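Local coordinates for pheromone cOB1/lipoprotein, YaeC family (Enterococcus faecalis, PDB 4EF1) that probably binds methionine as a lipid-anchored substrate-binding protein, and holds selenomethionine in this crystal structure, at residues 105-108 / 113-116; 119-124 / 148-153. All coordinates share one frame; numbering follows the deposited sequence.

Contact 1. Residues 105-108 / 113-116; sequences IYVS and DWPR. With MSE (selenomethionine), chain C.
Trp-114 of helix 114-123 meets Val-107 and Ser-108 of strand 104-108. From CB outward, the next atom, CG, lies anti to the carbonyl carbon (chi1 -64°), and this sends the five-membered ring toward the strand. Trp-114 CD1 comes 4.1 Å from Val-107 CG2 in the conformer described, with the valine crossing the indole at about a right angle. One atom further on, Trp-114 NE1 donates to Ser-108 O at 3.0 Å. The N-H points almost straight at the oxygen (162°), which lies close to the indole plane. The ring system also meets the rings of Phe-140 and His-154, so its rotation is held by more than this one bond.

A second, wetter bridge joins the segments. Ser-108 OG, which also bonds Ser-110 N, donates a hydrogen bond to a water 2.6 Å away, and that water donates to Asp-113 OD2 at 2.8 Å. On the other oxygen, Asp-113 OD1 takes a hydrogen bond from Arg-116 NH1 at 3.1 Å, part of a salt bridge, met from above the carboxylate plane. Arg-116 NH1 in turn reaches the selenomethionine OXT at 2.9 Å. His-60 and Asn-176 bind the same aspartate carboxylate, and Glu-195 pairs with Arg-116 NE. Asp-113 thus probably helps to position the arginine, whose positive charge probably balances the negative charge of the ligand carboxylate.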
loop_
_atom_site.group_PDB
_atom_site.type_symbol
_atom_site.label_atom_id
_atom_site.label_comp_id
_atom_site.label_asym_id
_atom_site.label_seq_id
_atom_site.Cartn_x
_atom_site.Cartn_y
_atom_site.Cartn_z
ATOM N N ILE A 105 16.132 -10.933 5.148
ATOM C CA ILE A 105 15.299 -9.784 4.870
ATOM C C ILE A 105 13.877 -10.244 5.174
ATOM O O ILE A 105 13.439 -11.306 4.695
ATOM C CB ILE A 105 15.444 -9.327 3.397
ATOM C CG1 ILE A 105 16.902 -9.028 3.040
ATOM C CG2 ILE A 105 14.547 -8.105 3.094
ATOM C CD1 ILE A 105 17.550 -7.904 3.825
ATOM N N TYR A 106 13.189 -9.487 6.023
ATOM C CA TYR A 106 11.817 -9.780 6.450
ATOM C C TYR A 106 10.810 -8.970 5.643
ATOM O O TYR A 106 10.925 -7.740 5.537
ATOM C CB TYR A 106 11.597 -9.480 7.950
ATOM C CG TYR A 106 12.088 -10.563 8.872
ATOM C CD1 TYR A 106 13.449 -10.784 9.033
ATOM C CD2 TYR A 106 11.186 -11.395 9.599
ATOM C CE1 TYR A 106 13.904 -11.777 9.877
ATOM C CE2 TYR A 106 11.656 -12.404 10.419
ATOM C CZ TYR A 106 13.009 -12.572 10.572
ATOM O OH TYR A 106 13.487 -13.559 11.398
ATOM N N VAL A 107 9.885 -9.702 5.017
ATOM C CA VAL A 107 8.810 -9.102 4.224
ATOM C C VAL A 107 7.503 -9.738 4.700
ATOM O O VAL A 107 7.519 -10.824 5.312
ATOM C CB VAL A 107 9.017 -9.281 2.701
ATOM C CG1 VAL A 107 10.343 -8.666 2.258
ATOM C CG2 VAL A 107 8.898 -10.744 2.292
ATOM N N SER A 108 6.366 -9.065 4.490
ATOM C CA SER A 108 5.084 -9.657 4.910
ATOM C C SER A 108 4.719 -10.900 4.064
ATOM O O SER A 108 5.359 -11.187 3.059
ATOM C CB SER A 108 3.931 -8.651 4.838
ATOM O OG SER A 108 3.417 -8.586 3.536
ATOM N N ASP A 113 3.176 -7.918 -2.727
ATOM C CA ASP A 113 4.243 -6.944 -2.405
ATOM C C ASP A 113 5.643 -7.540 -2.604
ATOM O O ASP A 113 6.627 -6.825 -2.499
ATOM C CB ASP A 113 4.139 -6.439 -0.955
ATOM C CG ASP A 113 3.040 -5.401 -0.747
ATOM O OD1 ASP A 113 2.715 -4.651 -1.695
ATOM O OD2 ASP A 113 2.537 -5.299 0.393
ATOM N N TRP A 114 5.731 -8.834 -2.857
ATOM C CA TRP A 114 7.050 -9.490 -3.024
ATOM C C TRP A 114 7.874 -8.925 -4.141
ATOM O O TRP A 114 9.057 -8.723 -3.942
ATOM C CB TRP A 114 6.944 -11.009 -3.166
ATOM C CG TRP A 114 6.402 -11.700 -1.932
ATOM C CD1 TRP A 114 6.082 -11.140 -0.699
ATOM C CD2 TRP A 114 6.177 -13.126 -1.760
ATOM N NE1 TRP A 114 5.676 -12.091 0.184
ATOM C CE2 TRP A 114 5.692 -13.300 -0.390
ATOM C CE3 TRP A 114 6.301 -14.234 -2.578
ATOM C CZ2 TRP A 114 5.378 -14.541 0.117
ATOM C CZ3 TRP A 114 5.954 -15.468 -2.074
ATOM C CH2 TRP A 114 5.489 -15.623 -0.760
ATOM N N PRO A 115 7.258 -8.651 -5.312
ATOM C CA PRO A 115 8.014 -8.026 -6.383
ATOM C C PRO A 115 8.670 -6.675 -6.053
ATOM O O PRO A 115 9.648 -6.292 -6.714
ATOM C CB PRO A 115 6.971 -7.847 -7.489
ATOM C CG PRO A 115 5.973 -8.946 -7.268
ATOM C CD PRO A 115 5.882 -8.986 -5.760
ATOM N N ARG A 116 8.107 -5.971 -5.092
ATOM C CA ARG A 116 8.576 -4.662 -4.677
ATOM C C ARG A 116 9.922 -4.732 -3.931
ATOM O O ARG A 116 10.795 -3.928 -4.188
ATOM C CB ARG A 116 7.515 -3.989 -3.825
ATOM C CG ARG A 116 6.125 -3.902 -4.467
ATOM C CD ARG A 116 5.069 -3.249 -3.621
ATOM N NE ARG A 116 5.107 -1.780 -3.605
ATOM C CZ ARG A 116 4.293 -1.031 -2.873
ATOM N NH1 ARG A 116 3.310 -1.594 -2.159
ATOM N NH2 ARG A 116 4.395 0.282 -2.922
HETATM N N MSE C 301 -1.113 1.104 1.541
HETATM C CA MSE C 301 -0.419 -0.169 1.095
HETATM C C MSE C 301 0.675 0.083 0.053
HETATM O O MSE C 301 0.462 0.865 -0.886
HETATM O OXT MSE C 301 1.759 -0.559 0.100
HETATM C CB MSE C 301 -1.412 -1.216 0.590
HETATM C CG MSE C 301 -0.814 -2.593 0.279
HETATM SE SE MSE C 301 -2.104 -3.714 -0.604
HETATM C CE MSE C 301 -3.388 -4.006 0.889
HETATM O O HOH W 1 3.589 -6.104 2.875
#

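Contact 2. Residues 119-124 / 148-153; sequences TILEDA and KKLKFN
Leu-121 of helix 114-123 packs against Leu-150 and Phe-152 in a beta-alpha-beta crossover. Strand 104-108 leads into the helix, and the chain returns, by way of the two-stranded antiparallel sheet 127-129/143-146, to strand 151-156, the parallel neighbour of the first strand. This is the alpha/beta architecture of one lobe of a periplasmic binding protein, and the contact joins the second half of its helix to the edge strand of the five-stranded sheet.

Leu-121 buries most surface here, and its two methyls divide the work. With CG anti to the carbonyl carbon (chi1 -64°), the side chain extends from the helix toward the sheet. Leu-121 CD2 faces Leu-150 CD1 at a looser 4.2 Å, while CD1 goes to the phenylalanine. Against the sheet the same leucine also touches Leu-88 of strand 87-89.

Leu-150 sits just before the strand begins and Phe-152 is two residues on, so both project to the helix side. The backbone of Leu-150 is fixed by a bond from its N to Asn-146 OD1, and its side chain leans on Ile-99. Phe-152 stacks with Phe-140. Across the helix-strand gap everything that meets is carbon, so the contact is hydrophobic throughout. Leu-121 and Phe-152 approach from opposite directions, and the methyl arrives at the ring's edge, near its plane: Leu-121 CD1 lies 3.6 Å from Phe-152 CE1 and 3.7 Å from Phe-152 CZ.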
loop_
_atom_site.group_PDB
_atom_site.type_symbol
_atom_site.label_atom_id
_atom_site.label_comp_id
_atom_site.label_asym_id
_atom_site.label_seq_id
_atom_site.Cartn_x
_atom_site.Cartn_y
_atom_site.Cartn_z
ATOM N N THR A 119 12.394 -5.663 -6.655
ATOM C CA THR A 119 12.795 -4.521 -7.492
ATOM C C THR A 119 13.750 -3.605 -6.700
ATOM O O THR A 119 14.693 -3.048 -7.259
ATOM C CB THR A 119 11.628 -3.629 -8.014
ATOM O OG1 THR A 119 11.034 -2.867 -6.948
ATOM C CG2 THR A 119 10.573 -4.439 -8.783
ATOM N N ILE A 120 13.507 -3.441 -5.409
ATOM C CA ILE A 120 14.416 -2.600 -4.589
ATOM C C ILE A 120 15.855 -3.222 -4.609
ATOM O O ILE A 120 16.817 -2.553 -4.912
ATOM C CB ILE A 120 13.899 -2.403 -3.160
ATOM C CG1 ILE A 120 12.673 -1.483 -3.149
ATOM C CG2 ILE A 120 15.026 -1.896 -2.222
ATOM C CD1 ILE A 120 11.900 -1.521 -1.850
ATOM N N LEU A 121 15.950 -4.525 -4.329
ATOM C CA LEU A 121 17.230 -5.206 -4.279
ATOM C C LEU A 121 17.922 -5.251 -5.690
ATOM O O LEU A 121 19.149 -5.100 -5.780
ATOM C CB LEU A 121 17.087 -6.608 -3.662
ATOM C CG LEU A 121 16.632 -6.587 -2.193
ATOM C CD1 LEU A 121 16.229 -7.977 -1.741
ATOM C CD2 LEU A 121 17.658 -5.915 -1.263
ATOM N N GLU A 122 17.121 -5.419 -6.758
ATOM C CA GLU A 122 17.627 -5.307 -8.134
ATOM C C GLU A 122 18.175 -3.896 -8.437
ATOM O O GLU A 122 19.287 -3.760 -8.971
ATOM C CB GLU A 122 16.532 -5.694 -9.169
ATOM C CG GLU A 122 17.010 -5.688 -10.613
ATOM C CD GLU A 122 16.216 -6.599 -11.544
ATOM O OE1 GLU A 122 14.992 -6.537 -11.527
ATOM O OE2 GLU A 122 16.818 -7.324 -12.350
ATOM N N ASP A 123 17.415 -2.849 -8.096
ATOM C CA ASP A 123 17.877 -1.459 -8.310
ATOM C C ASP A 123 19.195 -1.210 -7.592
ATOM O O ASP A 123 20.073 -0.547 -8.135
ATOM C CB ASP A 123 16.871 -0.422 -7.805
ATOM C CG ASP A 123 15.566 -0.432 -8.559
ATOM O OD1 ASP A 123 15.494 -0.968 -9.685
ATOM O OD2 ASP A 123 14.607 0.121 -7.976
ATOM N N ALA A 124 19.344 -1.783 -6.397
ATOM C CA ALA A 124 20.584 -1.692 -5.614
ATOM C C ALA A 124 21.730 -2.557 -6.155
ATOM O O ALA A 124 22.833 -2.519 -5.619
ATOM C CB ALA A 124 20.329 -2.099 -4.164
ATOM N N LYS A 148 24.827 -11.104 -2.075
ATOM C CA LYS A 148 25.026 -11.261 -0.626
ATOM C C LYS A 148 24.394 -12.552 -0.063
ATOM O O LYS A 148 24.390 -12.746 1.128
ATOM C CB LYS A 148 24.485 -10.009 0.116
ATOM C CG LYS A 148 25.338 -8.790 -0.083
ATOM C CD LYS A 148 24.729 -7.601 0.665
ATOM C CE LYS A 148 25.684 -6.440 0.718
ATOM N NZ LYS A 148 26.931 -6.667 1.492
ATOM N N LYS A 149 23.881 -13.432 -0.923
ATOM C CA LYS A 149 23.220 -14.662 -0.513
ATOM C C LYS A 149 22.165 -14.388 0.556
ATOM O O LYS A 149 22.077 -15.071 1.560
ATOM C CB LYS A 149 24.242 -15.725 -0.066
ATOM C CG LYS A 149 25.232 -16.094 -1.192
ATOM C CD LYS A 149 26.643 -16.411 -0.705
ATOM C CE LYS A 149 27.577 -16.990 -1.781
ATOM N NZ LYS A 149 29.011 -16.740 -1.430
ATOM N N LEU A 150 21.329 -13.394 0.279
ATOM C CA LEU A 150 20.292 -13.002 1.174
ATOM C C LEU A 150 19.223 -14.078 1.309
ATOM O O LEU A 150 18.927 -14.836 0.358
ATOM C CB LEU A 150 19.691 -11.658 0.752
ATOM C CG LEU A 150 20.579 -10.435 0.775
ATOM C CD1 LEU A 150 19.805 -9.224 0.244
ATOM C CD2 LEU A 150 21.124 -10.173 2.175
ATOM N N LYS A 151 18.726 -14.193 2.534
ATOM C CA LYS A 151 17.629 -15.062 2.859
ATOM C C LYS A 151 16.399 -14.208 3.005
ATOM O O LYS A 151 16.466 -12.984 3.347
ATOM C CB LYS A 151 17.901 -15.833 4.157
ATOM C CG LYS A 151 19.107 -16.765 4.125
ATOM C CD LYS A 151 19.439 -17.271 5.533
ATOM C CE LYS A 151 20.744 -18.031 5.581
ATOM N NZ LYS A 151 21.928 -17.170 5.317
ATOM N N PHE A 152 15.245 -14.817 2.772
ATOM C CA PHE A 152 13.971 -14.087 2.916
ATOM C C PHE A 152 12.982 -14.783 3.866
ATOM O O PHE A 152 12.679 -15.939 3.699
ATOM C CB PHE A 152 13.338 -13.878 1.538
ATOM C CG PHE A 152 14.224 -13.109 0.595
ATOM C CD1 PHE A 152 14.147 -11.711 0.545
ATOM C CD2 PHE A 152 15.151 -13.753 -0.193
ATOM C CE1 PHE A 152 14.953 -10.982 -0.327
ATOM C CE2 PHE A 152 15.984 -13.036 -1.047
ATOM C CZ PHE A 152 15.875 -11.648 -1.110
ATOM N N ASN A 153 12.474 -14.038 4.840
ATOM C CA ASN A 153 11.375 -14.528 5.683
ATOM C C ASN A 153 10.106 -13.753 5.322
ATOM O O ASN A 153 10.053 -12.512 5.498
ATOM C CB ASN A 153 11.720 -14.371 7.142
ATOM C CG ASN A 153 10.659 -14.925 8.079
ATOM O OD1 ASN A 153 9.484 -14.588 7.983
ATOM N ND2 ASN A 153 11.089 -15.755 8.998
#

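How the contacts relate
Both contacts press helix 114-123 onto one sheet, contact 1 through Trp-114 and contact 2 further along through Leu-121, with centres about 9 Å apart. Their strands are parallel neighbours, stitched by probable backbone bonds: Ile-105 N to Lys-151 O is 2.8 Å and Val-107 N to Asn-153 O is 2.9 Å. Ile-105 CB also packs 3.9 Å from Phe-152 CD1. Phe-140, outside all four segments, is an aromatic neighbour common to both contacts. The ligand belongs to contact 1, through Arg-116. Contact 2 holds no residue of the pocket, but in the conformer described Thr-119 OG1 is hydrogen-bonded to Arg-116 O within the shared helix.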